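Local atomic coordinates of alpha-1,4-endofucoidanase (Mariniflexile fucanivorans, PDB entry 6DLH), a protein that hydrolyses internal alpha-1,4-linked fucose bonds in fucoidan as a retaining endo-enzyme of glycoside hydrolase family 107, and binds several calcium ions. Residues G419-S424 against G505-E510; N442-V447 against T477-L482; G459-G464 against E497-D502; T465-L470 against S492-E497. All blocks are in the same frame, centred on the assembly; numbering follows the deposited sequence.

Overall arrangement
All four interactions belong to the first Ig-like module that follows the catalytic part. Interactions 3 and 4 share strand 494-502 and Glu497, with centres about 14 Å apart. Interaction 1, its centre about 8 Å from that of interaction 3, adds the neighbouring strand 505-513 and the entering segment 419-424; interactions 1 and 3 share one calcium ion, through Gly419 and Asp502. Interaction 2 belongs to the other sheet, its centre about 12 Å from that of interaction 3, and meets it through Leu443 and Trp480 on Leu460. Along the chain, interactions 2, 3 and 4 lie within the span bracketed by interaction 1, so segment 419-424 and strand 505-513, far apart in sequence, meet beside calcium.

Interaction 1: residues G419-S424 against G505-E510; sequences GKPNWS and GVTNRE. With CA (calcium ion), chain I.
At the calcium-bound end of the Ig-like domain, Pro421 and Trp423 of the entering segment 419-424 settle against Thr507 and Arg509 on strand 505-513. The two chains run in roughly the same direction, 27° apart, and every hydrogen bond between them joins a side chain to a backbone carbonyl. Thr507 OG1 donates to Pro421 O over 2.7 Å, in the carbonyl plane and on a lone pair. In return, Trp423 NE1 reaches Thr507 O at 3.2 Å; the acceptor sits in the plane of the indole, but the N-H approaches from above the plane of the carbonyl. Over one indole face lies Arg509 CB, 3.3 Å from the centroid of the five-membered ring, in a CH-pi contact. Bends at chi2 (81°) and chi3 (58°) fold the arginine back past the tryptophan, so that NH2 and NH1 both grip Ser424 O, at 2.8 Å and 2.9 Å. NH1 has a second partner in Thr428 OG1. Gly419 O binds the calcium ion at 2.1 Å, and Asp451, Glu453 and Asp502 supply further ligands. Lys420 lays its aliphatic chain along the backbone of Gly505 and Val506, its CD 3.3 Å from Val506 O. With two N-H groups of one cation converging on it, Ser424 O is probably strongly polarised, and the end of the arginine is fixed in rotation.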
loop_
_atom_site.group_PDB
_atom_site.type_symbol
_atom_site.label_atom_id
_atom_site.label_comp_id
_atom_site.label_asym_id
_atom_site.label_seq_id
_atom_site.Cartn_x
_atom_site.Cartn_y
_atom_site.Cartn_z
ATOM N N GLY A 419 -8.567 -31.915 -17.289
ATOM C CA GLY A 419 -8.689 -32.244 -18.701
ATOM C C GLY A 419 -7.827 -31.366 -19.609
ATOM O O GLY A 419 -6.636 -31.622 -19.786
ATOM N N LYS A 420 -8.458 -30.349 -20.208
ATOM C CA LYS A 420 -7.798 -29.432 -21.120
ATOM C C LYS A 420 -6.834 -28.542 -20.340
ATOM O O LYS A 420 -6.939 -28.438 -19.122
ATOM C CB LYS A 420 -8.844 -28.603 -21.870
ATOM C CG LYS A 420 -9.602 -29.361 -22.953
ATOM C CD LYS A 420 -10.755 -28.573 -23.554
ATOM C CE LYS A 420 -11.528 -29.333 -24.613
ATOM N NZ LYS A 420 -11.796 -30.736 -24.214
ATOM N N PRO A 421 -5.851 -27.895 -21.012
ATOM C CA PRO A 421 -4.896 -27.014 -20.335
ATOM C C PRO A 421 -5.519 -25.867 -19.542
ATOM O O PRO A 421 -6.549 -25.318 -19.927
ATOM C CB PRO A 421 -4.064 -26.429 -21.486
ATOM C CG PRO A 421 -4.165 -27.465 -22.582
ATOM C CD PRO A 421 -5.566 -28.028 -22.452
ATOM N N ASN A 422 -4.852 -25.496 -18.442
ATOM C CA ASN A 422 -5.210 -24.300 -17.696
ATOM C C ASN A 422 -4.154 -23.223 -17.938
ATOM O O ASN A 422 -2.960 -23.511 -17.923
ATOM C CB ASN A 422 -5.342 -24.575 -16.196
ATOM C CG ASN A 422 -6.365 -25.635 -15.839
ATOM O OD1 ASN A 422 -6.342 -26.159 -14.730
ATOM N ND2 ASN A 422 -7.263 -25.961 -16.756
ATOM N N TRP A 423 -4.619 -21.989 -18.162
ATOM C CA TRP A 423 -3.765 -20.811 -18.176
ATOM C C TRP A 423 -3.669 -20.223 -16.768
ATOM O O TRP A 423 -4.579 -20.375 -15.956
ATOM C CB TRP A 423 -4.298 -19.778 -19.177
ATOM C CG TRP A 423 -4.062 -20.135 -20.614
ATOM C CD1 TRP A 423 -4.831 -20.946 -21.401
ATOM C CD2 TRP A 423 -2.981 -19.677 -21.448
ATOM N NE1 TRP A 423 -4.300 -21.033 -22.662
ATOM C CE2 TRP A 423 -3.166 -20.263 -22.722
ATOM C CE3 TRP A 423 -1.879 -18.838 -21.247
ATOM C CZ2 TRP A 423 -2.287 -20.030 -23.780
ATOM C CZ3 TRP A 423 -1.008 -18.612 -22.289
ATOM C CH2 TRP A 423 -1.214 -19.199 -23.540
ATOM N N SER A 424 -2.570 -19.513 -16.497
ATOM C CA SER A 424 -2.294 -19.017 -15.160
ATOM C C SER A 424 -3.155 -17.796 -14.838
ATOM O O SER A 424 -3.522 -17.033 -15.731
ATOM C CB SER A 424 -0.826 -18.726 -14.994
ATOM O OG SER A 424 -0.408 -17.671 -15.848
ATOM N N GLY A 505 -7.237 -31.840 -25.443
ATOM C CA GLY A 505 -7.814 -30.760 -26.233
ATOM C C GLY A 505 -7.085 -29.433 -26.042
ATOM O O GLY A 505 -5.945 -29.413 -25.583
ATOM N N VAL A 506 -7.760 -28.336 -26.410
ATOM C CA VAL A 506 -7.173 -27.007 -26.432
ATOM C C VAL A 506 -7.933 -26.091 -25.474
ATOM O O VAL A 506 -9.138 -26.248 -25.285
ATOM C CB VAL A 506 -7.172 -26.424 -27.860
ATOM C CG1 VAL A 506 -8.460 -25.672 -28.181
ATOM C CG2 VAL A 506 -5.972 -25.527 -28.106
ATOM N N THR A 507 -7.211 -25.116 -24.903
ATOM C CA THR A 507 -7.796 -24.019 -24.148
ATOM C C THR A 507 -7.198 -22.711 -24.656
ATOM O O THR A 507 -5.981 -22.611 -24.811
ATOM C CB THR A 507 -7.531 -24.157 -22.641
ATOM O OG1 THR A 507 -8.014 -25.422 -22.188
ATOM C CG2 THR A 507 -8.161 -23.056 -21.818
ATOM N N ASN A 508 -8.070 -21.720 -24.872
ATOM C CA ASN A 508 -7.714 -20.445 -25.468
ATOM C C ASN A 508 -7.508 -19.402 -24.376
ATOM O O ASN A 508 -8.176 -19.426 -23.346
ATOM C CB ASN A 508 -8.808 -19.918 -26.405
ATOM C CG ASN A 508 -8.973 -20.710 -27.688
ATOM O OD1 ASN A 508 -8.574 -21.872 -27.781
ATOM N ND2 ASN A 508 -9.575 -20.085 -28.688
ATOM N N ARG A 509 -6.604 -18.459 -24.650
ATOM C CA ARG A 509 -6.390 -17.287 -23.820
ATOM C C ARG A 509 -6.151 -16.105 -24.755
ATOM O O ARG A 509 -5.294 -16.176 -25.634
ATOM C CB ARG A 509 -5.223 -17.560 -22.863
ATOM C CG ARG A 509 -4.648 -16.346 -22.152
ATOM C CD ARG A 509 -5.416 -15.871 -20.936
ATOM N NE ARG A 509 -5.629 -16.804 -19.833
ATOM C CZ ARG A 509 -5.025 -16.728 -18.646
ATOM N NH1 ARG A 509 -3.820 -16.192 -18.536
ATOM N NH2 ARG A 509 -5.644 -17.172 -17.567
ATOM N N GLU A 510 -6.947 -15.046 -24.580
ATOM C CA GLU A 510 -6.809 -13.841 -25.380
ATOM C C GLU A 510 -5.614 -13.038 -24.872
ATOM O O GLU A 510 -5.535 -12.720 -23.688
ATOM C CB GLU A 510 -8.096 -13.013 -25.337
ATOM C CG GLU A 510 -8.011 -11.721 -26.131
ATOM C CD GLU A 510 -9.181 -10.774 -25.922
ATOM O OE1 GLU A 510 -8.996 -9.735 -25.252
ATOM O OE2 GLU A 510 -10.274 -11.084 -26.424
HETATM CA CA CA I . -5.247 -33.216 -19.406
HETATM O O HOH W 1 -3.635 -34.389 -20.961
#

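Interaction 2: residues N442-V447 against T477-L482; sequences NLVEGV and TGTWTL
Asn442 and Thr481 both place their polar branch beside the backbone N, CG at chi1 -68° and OG1 at chi1 -53°, which sets the two side chains next to each other, pointing the same way. Thr481 OG1 then donates to Asn442 OD1 over 2.8 Å, from above the amide's carbonyl plane, and has a second bond with Thr475 OG1 on the next strand. The pair stands on an antiparallel ladder, strand 439-444 against strand 479-484, in one sheet of the Ig-like domain. Leu443 and Trp480 form the hydrogen-bonded pair at its centre, with Leu443 N to Trp480 O at 2.7 Å and Trp480 N to Leu443 O at 2.9 Å. Their side chains share the other face, where both touch Leu460 of the opposing sheet. Back on the face of Asn442, the methyl Thr479 CG2 packs 3.8 Å from Asn442 CG, and Val444 lies alongside the same threonine. The ladder closes where Glu445 N meets Gly478 O at 2.8 Å. Beyond that point Glu445 stretches out fully extended; its OE1 passes 3.7 Å from Gly478 CA, and its OE2 accepts from Ile457 N.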
loop_
_atom_site.group_PDB
_atom_site.type_symbol
_atom_site.label_atom_id
_atom_site.label_comp_id
_atom_site.label_asym_id
_atom_site.label_seq_id
_atom_site.Cartn_x
_atom_site.Cartn_y
_atom_site.Cartn_z
ATOM N N ASN A 442 9.032 -15.450 -23.660
ATOM C CA ASN A 442 8.869 -16.873 -23.409
ATOM C C ASN A 442 7.555 -17.131 -22.667
ATOM O O ASN A 442 7.167 -16.364 -21.795
ATOM C CB ASN A 442 10.058 -17.419 -22.616
ATOM C CG ASN A 442 11.347 -17.424 -23.414
ATOM O OD1 ASN A 442 11.326 -17.252 -24.633
ATOM N ND2 ASN A 442 12.472 -17.624 -22.742
ATOM N N LEU A 443 6.879 -18.225 -23.029
ATOM C CA LEU A 443 5.746 -18.756 -22.285
ATOM C C LEU A 443 6.122 -20.161 -21.827
ATOM O O LEU A 443 6.600 -20.967 -22.629
ATOM C CB LEU A 443 4.497 -18.776 -23.172
ATOM C CG LEU A 443 3.905 -17.422 -23.566
ATOM C CD1 LEU A 443 2.601 -17.619 -24.316
ATOM C CD2 LEU A 443 3.666 -16.525 -22.353
ATOM N N VAL A 444 5.955 -20.431 -20.525
ATOM C CA VAL A 444 6.640 -21.571 -19.935
ATOM C C VAL A 444 5.627 -22.524 -19.305
ATOM O O VAL A 444 4.791 -22.107 -18.505
ATOM C CB VAL A 444 7.729 -21.117 -18.942
ATOM C CG1 VAL A 444 8.443 -22.292 -18.282
ATOM C CG2 VAL A 444 8.734 -20.190 -19.613
ATOM N N GLU A 445 5.710 -23.798 -19.706
ATOM C CA GLU A 445 4.906 -24.864 -19.135
ATOM C C GLU A 445 5.172 -24.939 -17.630
ATOM O O GLU A 445 6.323 -24.941 -17.186
ATOM C CB GLU A 445 5.212 -26.181 -19.851
ATOM C CG GLU A 445 4.260 -27.306 -19.481
ATOM C CD GLU A 445 4.610 -28.686 -20.019
ATOM O OE1 GLU A 445 5.684 -28.832 -20.647
ATOM O OE2 GLU A 445 3.801 -29.615 -19.820
ATOM N N GLY A 446 4.086 -24.973 -16.848
ATOM C CA GLY A 446 4.192 -25.009 -15.399
ATOM C C GLY A 446 4.069 -23.612 -14.798
ATOM O O GLY A 446 3.838 -23.469 -13.596
ATOM N N VAL A 447 4.205 -22.595 -15.662
ATOM C CA VAL A 447 4.119 -21.197 -15.261
ATOM C C VAL A 447 2.865 -20.576 -15.877
ATOM O O VAL A 447 1.940 -20.200 -15.160
ATOM C CB VAL A 447 5.406 -20.418 -15.604
ATOM C CG1 VAL A 447 5.313 -18.946 -15.222
ATOM C CG2 VAL A 447 6.629 -21.042 -14.949
ATOM N N THR A 477 12.323 -27.714 -24.435
ATOM C CA THR A 477 11.196 -28.501 -23.966
ATOM C C THR A 477 10.446 -27.692 -22.904
ATOM O O THR A 477 11.022 -27.316 -21.882
ATOM C CB THR A 477 11.654 -29.887 -23.498
ATOM O OG1 THR A 477 10.571 -30.490 -22.790
ATOM C CG2 THR A 477 12.874 -29.835 -22.606
ATOM N N GLY A 478 9.183 -27.359 -23.205
ATOM C CA GLY A 478 8.292 -26.697 -22.262
ATOM C C GLY A 478 8.306 -25.173 -22.364
ATOM O O GLY A 478 7.533 -24.498 -21.681
ATOM N N THR A 479 9.180 -24.634 -23.220
ATOM C CA THR A 479 9.248 -23.196 -23.423
ATOM C C THR A 479 8.893 -22.855 -24.868
ATOM O O THR A 479 9.512 -23.357 -25.803
ATOM C CB THR A 479 10.621 -22.639 -23.036
ATOM O OG1 THR A 479 10.819 -22.968 -21.662
ATOM C CG2 THR A 479 10.729 -21.141 -23.235
ATOM N N TRP A 480 7.876 -22.002 -25.028
ATOM C CA TRP A 480 7.554 -21.415 -26.317
ATOM C C TRP A 480 7.995 -19.954 -26.314
ATOM O O TRP A 480 8.018 -19.312 -25.264
ATOM C CB TRP A 480 6.063 -21.574 -26.640
ATOM C CG TRP A 480 5.718 -22.961 -27.096
ATOM C CD1 TRP A 480 5.530 -23.383 -28.381
ATOM C CD2 TRP A 480 5.554 -24.126 -26.264
ATOM N NE1 TRP A 480 5.255 -24.724 -28.407
ATOM C CE2 TRP A 480 5.264 -25.209 -27.125
ATOM C CE3 TRP A 480 5.625 -24.361 -24.882
ATOM C CZ2 TRP A 480 5.039 -26.502 -26.646
ATOM C CZ3 TRP A 480 5.402 -25.639 -24.409
ATOM C CH2 TRP A 480 5.109 -26.694 -25.282
ATOM N N THR A 481 8.368 -19.455 -27.496
ATOM C CA THR A 481 8.866 -18.098 -27.652
ATOM C C THR A 481 8.089 -17.402 -28.762
ATOM O O THR A 481 7.924 -17.940 -29.853
ATOM C CB THR A 481 10.368 -18.094 -27.955
ATOM O OG1 THR A 481 10.980 -18.873 -26.927
ATOM C CG2 THR A 481 10.978 -16.707 -27.987
ATOM N N LEU A 482 7.596 -16.208 -28.431
ATOM C CA LEU A 482 7.055 -15.256 -29.380
ATOM C C LEU A 482 8.186 -14.290 -29.716
ATOM O O LEU A 482 8.692 -13.595 -28.830
ATOM C CB LEU A 482 5.901 -14.511 -28.703
ATOM C CG LEU A 482 4.517 -15.153 -28.795
ATOM C CD1 LEU A 482 4.497 -16.558 -28.203
ATOM C CD2 LEU A 482 3.483 -14.270 -28.113
#

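Interaction 3: residues G459-G464 against E497-D502; sequences GLTASG and ELMAQD. With CA (calcium ion), chain I.
Met499 reaches from its own strand across to Thr461, Ala462 and Ser463. Its CB stands 3.5 Å from Thr461 O, the carbonyl that also accepts from Met499 N at 2.7 Å, and CG remains near that same oxygen. SD then comes alongside Ser463 OG at 3.4 Å. A bend at chi3 (-60°) turns the terminal CE across to the facing strand, where it packs 3.5 Å from Thr461 CG2 and close to the carbonyl of Ala462. The thioether thus lies obliquely across the side chain of Thr461, while Val506 and Asn508 of strand 505-513 also touch Met499. Beneath it, strands 459-464 and 494-502 form a regular antiparallel ladder in one sheet of the Ig-like beta sandwich: Gly459 with Gln501, Thr461 with Met499 and Ser463 with Glu497 are the hydrogen-bonded pairs, and Leu460 with Ala500 and Ala462 with Leu498 the non-hydrogen-bonded ones between them. The latter four turn to the opposite face from Met499. There Leu460 CD1 rests 4.2 Å from Leu498 CB, and Ala462 CB is 3.9 Å from Leu498 CD2. Leu443 of the other sheet packs on both leucines, and Trp423 covers Leu460, Leu498 and Ala500, so Leu460, Leu498 and Ala500 belong to the core between the sheets. Where the strand ends, Asp502 OD2 binds the calcium ion at 2.8 Å, a long bond, while its OD1 accepts from Asp504 N.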
loop_
_atom_site.group_PDB
_atom_site.type_symbol
_atom_site.label_atom_id
_atom_site.label_comp_id
_atom_site.label_asym_id
_atom_site.label_seq_id
_atom_site.Cartn_x
_atom_site.Cartn_y
_atom_site.Cartn_z
ATOM N N GLY A 459 1.426 -28.828 -27.480
ATOM C CA GLY A 459 1.536 -27.793 -28.492
ATOM C C GLY A 459 1.050 -26.442 -27.981
ATOM O O GLY A 459 0.225 -26.379 -27.071
ATOM N N LEU A 460 1.608 -25.373 -28.561
ATOM C CA LEU A 460 1.059 -24.032 -28.436
ATOM C C LEU A 460 1.046 -23.396 -29.820
ATOM O O LEU A 460 2.059 -23.412 -30.519
ATOM C CB LEU A 460 1.895 -23.185 -27.469
ATOM C CG LEU A 460 1.517 -21.700 -27.426
ATOM C CD1 LEU A 460 0.262 -21.467 -26.591
ATOM C CD2 LEU A 460 2.661 -20.839 -26.909
ATOM N N THR A 461 -0.107 -22.832 -30.188
ATOM C CA THR A 461 -0.262 -22.124 -31.448
ATOM C C THR A 461 -1.299 -21.023 -31.264
ATOM O O THR A 461 -1.845 -20.861 -30.177
ATOM C CB THR A 461 -0.530 -23.098 -32.607
ATOM O OG1 THR A 461 -0.572 -22.336 -33.818
ATOM C CG2 THR A 461 -1.785 -23.928 -32.426
ATOM N N ALA A 462 -1.546 -20.256 -32.328
ATOM C CA ALA A 462 -2.422 -19.096 -32.250
ATOM C C ALA A 462 -3.496 -19.180 -33.331
ATOM O O ALA A 462 -3.405 -20.010 -34.241
ATOM C CB ALA A 462 -1.605 -17.834 -32.383
ATOM N N SER A 463 -4.523 -18.329 -33.184
ATOM C CA SER A 463 -5.536 -18.107 -34.203
ATOM C C SER A 463 -6.100 -16.695 -34.059
ATOM O O SER A 463 -6.242 -16.190 -32.946
ATOM C CB SER A 463 -6.620 -19.160 -34.174
ATOM O OG SER A 463 -7.288 -19.180 -32.920
ATOM N N GLY A 464 -6.414 -16.071 -35.201
ATOM C CA GLY A 464 -6.776 -14.664 -35.246
ATOM C C GLY A 464 -5.775 -13.857 -36.071
ATOM O O GLY A 464 -5.177 -14.390 -37.007
ATOM N N GLU A 497 -5.824 -14.998 -30.041
ATOM C CA GLU A 497 -5.949 -16.107 -29.118
ATOM C C GLU A 497 -4.656 -16.914 -29.157
ATOM O O GLU A 497 -4.140 -17.198 -30.237
ATOM C CB GLU A 497 -7.109 -17.008 -29.553
ATOM C CG GLU A 497 -8.446 -16.297 -29.640
ATOM C CD GLU A 497 -9.099 -16.001 -28.302
ATOM O OE1 GLU A 497 -9.133 -14.818 -27.915
ATOM O OE2 GLU A 497 -9.575 -16.954 -27.652
ATOM N N LEU A 498 -4.137 -17.262 -27.970
ATOM C CA LEU A 498 -3.154 -18.329 -27.868
ATOM C C LEU A 498 -3.871 -19.620 -27.488
ATOM O O LEU A 498 -4.830 -19.594 -26.723
ATOM C CB LEU A 498 -2.081 -17.952 -26.845
ATOM C CG LEU A 498 -1.102 -16.868 -27.293
ATOM C CD1 LEU A 498 -0.015 -16.661 -26.251
ATOM C CD2 LEU A 498 -0.491 -17.198 -28.650
ATOM N N MET A 499 -3.397 -20.747 -28.027
ATOM C CA MET A 499 -4.080 -22.013 -27.823
ATOM C C MET A 499 -3.114 -23.074 -27.301
ATOM O O MET A 499 -2.208 -23.523 -28.009
ATOM C CB MET A 499 -4.723 -22.487 -29.125
ATOM C CG MET A 499 -5.747 -21.509 -29.677
ATOM S SD MET A 499 -6.269 -22.035 -31.319
ATOM C CE MET A 499 -4.716 -21.996 -32.209
ATOM N N ALA A 500 -3.330 -23.476 -26.046
ATOM C CA ALA A 500 -2.488 -24.483 -25.430
ATOM C C ALA A 500 -3.159 -25.842 -25.578
ATOM O O ALA A 500 -4.370 -25.953 -25.416
ATOM C CB ALA A 500 -2.236 -24.130 -23.984
ATOM N N GLN A 501 -2.354 -26.866 -25.880
ATOM C CA GLN A 501 -2.885 -28.173 -26.208
ATOM C C GLN A 501 -2.274 -29.220 -25.286
ATOM O O GLN A 501 -1.092 -29.144 -24.951
ATOM C CB GLN A 501 -2.581 -28.519 -27.673
ATOM C CG GLN A 501 -3.228 -29.820 -28.131
ATOM C CD GLN A 501 -2.829 -30.269 -29.517
ATOM O OE1 GLN A 501 -1.658 -30.231 -29.894
ATOM N NE2 GLN A 501 -3.810 -30.731 -30.281
ATOM N N ASP A 502 -3.108 -30.192 -24.896
ATOM C CA ASP A 502 -2.658 -31.450 -24.323
ATOM C C ASP A 502 -3.435 -32.590 -24.981
ATOM O O ASP A 502 -4.218 -32.366 -25.908
ATOM C CB ASP A 502 -2.710 -31.440 -22.792
ATOM C CG ASP A 502 -4.088 -31.257 -22.166
ATOM O OD1 ASP A 502 -5.099 -31.291 -22.908
ATOM O OD2 ASP A 502 -4.137 -31.076 -20.920
HETATM CA CA CA I . -5.247 -33.216 -19.406
HETATM O O HOH W 1 -3.635 -34.389 -20.961
#

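Interaction 4: residues T465-L470 against S492-E497; sequences TLPAWL and SNYTFE
The ring of Tyr494 carries Pro467 on one face: Pro467 CG stands 3.4 Å from the ring centroid and only 7° off the normal, a CH-pi contact over the middle of the ring. At the edge, in the ring plane, Thr465 O approaches Tyr494 CD2 to 3.3 Å. Phe496 receives Leu466 on one face, with Leu466 CG 3.9 Å from the centroid but displaced toward the rim; the two side chains cross at about a right angle. Chi1 of 54° places Phe496 CG between the backbone N and the carbonyl carbon, and Leu466 packs on the face of the ring. Pro467 CB lies over one face of Trp469, offset toward the rim, so the proline touches both rings by different carbons. Both polar ends of these aromatics, Tyr494 OH and Trp469 NE1, bond to Glu490 OE1. The backbones are linked through water. One molecule donates to Thr465 O at 2.6 Å and accepts from Thr495 N at 3.1 Å; another accepts from Thr465 N at 2.7 Å and donates to Thr495 O at 2.7 Å. Residues 467-470 form a type I beta turn in the loop that carries the chain from strand 459-464 to strand 471-476 of the other sheet, while strand 494-502 continues beside strand 505-513, to which Tyr494 and Phe496 bond at Leu513 and Val511.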
loop_
_atom_site.group_PDB
_atom_site.type_symbol
_atom_site.label_atom_id
_atom_site.label_comp_id
_atom_site.label_asym_id
_atom_site.label_seq_id
_atom_site.Cartn_x
_atom_site.Cartn_y
_atom_site.Cartn_z
ATOM N N THR A 465 -5.585 -12.581 -35.694
ATOM C CA THR A 465 -4.826 -11.619 -36.481
ATOM C C THR A 465 -3.513 -11.275 -35.779
ATOM O O THR A 465 -3.483 -10.437 -34.878
ATOM C CB THR A 465 -5.681 -10.382 -36.802
ATOM O OG1 THR A 465 -6.830 -10.833 -37.522
ATOM C CG2 THR A 465 -4.948 -9.328 -37.604
ATOM N N LEU A 466 -2.426 -11.904 -36.244
ATOM C CA LEU A 466 -1.110 -11.781 -35.635
ATOM C C LEU A 466 -0.218 -10.881 -36.486
ATOM O O LEU A 466 -0.438 -10.748 -37.693
ATOM C CB LEU A 466 -0.481 -13.174 -35.527
ATOM C CG LEU A 466 -0.873 -13.995 -34.302
ATOM C CD1 LEU A 466 -2.279 -14.560 -34.453
ATOM C CD2 LEU A 466 0.130 -15.122 -34.087
ATOM N N PRO A 467 0.827 -10.251 -35.893
ATOM C CA PRO A 467 1.851 -9.562 -36.682
ATOM C C PRO A 467 2.505 -10.541 -37.657
ATOM O O PRO A 467 2.806 -11.681 -37.294
ATOM C CB PRO A 467 2.861 -9.087 -35.625
ATOM C CG PRO A 467 2.063 -9.014 -34.333
ATOM C CD PRO A 467 1.071 -10.154 -34.440
ATOM N N ALA A 468 2.675 -10.091 -38.910
ATOM C CA ALA A 468 3.327 -10.875 -39.944
ATOM C C ALA A 468 4.756 -11.205 -39.514
ATOM O O ALA A 468 5.327 -12.202 -39.966
ATOM C CB ALA A 468 3.313 -10.112 -41.250
ATOM N N TRP A 469 5.308 -10.357 -38.631
ATOM C CA TRP A 469 6.696 -10.446 -38.203
ATOM C C TRP A 469 6.901 -11.463 -37.075
ATOM O O TRP A 469 8.043 -11.808 -36.777
ATOM C CB TRP A 469 7.252 -9.063 -37.835
ATOM C CG TRP A 469 6.423 -8.265 -36.872
ATOM C CD1 TRP A 469 5.540 -7.270 -37.180
ATOM C CD2 TRP A 469 6.429 -8.363 -35.433
ATOM N NE1 TRP A 469 4.996 -6.744 -36.038
ATOM C CE2 TRP A 469 5.520 -7.393 -34.950
ATOM C CE3 TRP A 469 7.108 -9.171 -34.507
ATOM C CZ2 TRP A 469 5.265 -7.222 -33.588
ATOM C CZ3 TRP A 469 6.857 -8.997 -33.160
ATOM C CH2 TRP A 469 5.944 -8.038 -32.710
ATOM N N LEU A 470 5.804 -11.952 -36.475
ATOM C CA LEU A 470 5.856 -12.784 -35.278
ATOM C C LEU A 470 5.978 -14.264 -35.649
ATOM O O LEU A 470 5.217 -14.775 -36.472
ATOM C CB LEU A 470 4.608 -12.520 -34.426
ATOM C CG LEU A 470 4.613 -13.114 -33.013
ATOM C CD1 LEU A 470 5.528 -12.333 -32.074
ATOM C CD2 LEU A 470 3.199 -13.178 -32.449
ATOM N N SER A 492 0.386 -0.495 -35.144
ATOM C CA SER A 492 -0.899 -1.109 -34.856
ATOM C C SER A 492 -0.812 -1.995 -33.614
ATOM O O SER A 492 0.235 -2.570 -33.318
ATOM C CB SER A 492 -1.423 -1.872 -36.048
ATOM O OG SER A 492 -0.686 -3.068 -36.249
ATOM N N ASN A 493 -1.940 -2.091 -32.901
ATOM C CA ASN A 493 -2.093 -3.005 -31.781
ATOM C C ASN A 493 -2.584 -4.359 -32.302
ATOM O O ASN A 493 -2.932 -4.492 -33.476
ATOM C CB ASN A 493 -2.944 -2.377 -30.676
ATOM C CG ASN A 493 -2.295 -1.147 -30.076
ATOM O OD1 ASN A 493 -1.112 -0.889 -30.295
ATOM N ND2 ASN A 493 -3.053 -0.373 -29.316
ATOM N N TYR A 494 -2.574 -5.378 -31.434
ATOM C CA TYR A 494 -3.038 -6.696 -31.836
ATOM C C TYR A 494 -3.873 -7.328 -30.725
ATOM O O TYR A 494 -3.653 -7.072 -29.544
ATOM C CB TYR A 494 -1.872 -7.600 -32.252
ATOM C CG TYR A 494 -1.170 -7.220 -33.532
ATOM C CD1 TYR A 494 -0.174 -6.256 -33.533
ATOM C CD2 TYR A 494 -1.481 -7.835 -34.738
ATOM C CE1 TYR A 494 0.482 -5.894 -34.699
ATOM C CE2 TYR A 494 -0.829 -7.490 -35.913
ATOM C CZ TYR A 494 0.158 -6.515 -35.891
ATOM O OH TYR A 494 0.821 -6.148 -37.027
ATOM N N THR A 495 -4.845 -8.148 -31.139
ATOM C CA THR A 495 -5.645 -8.966 -30.248
ATOM C C THR A 495 -5.849 -10.322 -30.912
ATOM O O THR A 495 -6.426 -10.407 -31.998
ATOM C CB THR A 495 -6.991 -8.303 -29.930
ATOM O OG1 THR A 495 -6.742 -7.004 -29.392
ATOM C CG2 THR A 495 -7.828 -9.112 -28.961
ATOM N N PHE A 496 -5.370 -11.380 -30.251
ATOM C CA PHE A 496 -5.513 -12.722 -30.789
ATOM C C PHE A 496 -5.533 -13.753 -29.659
ATOM O O PHE A 496 -5.290 -13.431 -28.497
ATOM C CB PHE A 496 -4.416 -13.000 -31.820
ATOM C CG PHE A 496 -3.018 -12.764 -31.307
ATOM C CD1 PHE A 496 -2.511 -11.478 -31.195
ATOM C CD2 PHE A 496 -2.217 -13.828 -30.916
ATOM C CE1 PHE A 496 -1.227 -11.265 -30.715
ATOM C CE2 PHE A 496 -0.928 -13.614 -30.449
ATOM C CZ PHE A 496 -0.437 -12.332 -30.346
ATOM N N GLU A 497 -5.824 -14.998 -30.041
ATOM C CA GLU A 497 -5.949 -16.107 -29.118
ATOM C C GLU A 497 -4.656 -16.914 -29.157
ATOM O O GLU A 497 -4.140 -17.198 -30.237
ATOM C CB GLU A 497 -7.109 -17.008 -29.553
ATOM C CG GLU A 497 -8.446 -16.297 -29.640
ATOM C CD GLU A 497 -9.099 -16.001 -28.302
ATOM O OE1 GLU A 497 -9.133 -14.818 -27.915
ATOM O OE2 GLU A 497 -9.575 -16.954 -27.652
HETATM O O HOH W 2 -5.146 -8.562 -34.227
HETATM O O HOH W 3 -7.524 -11.917 -34.001
#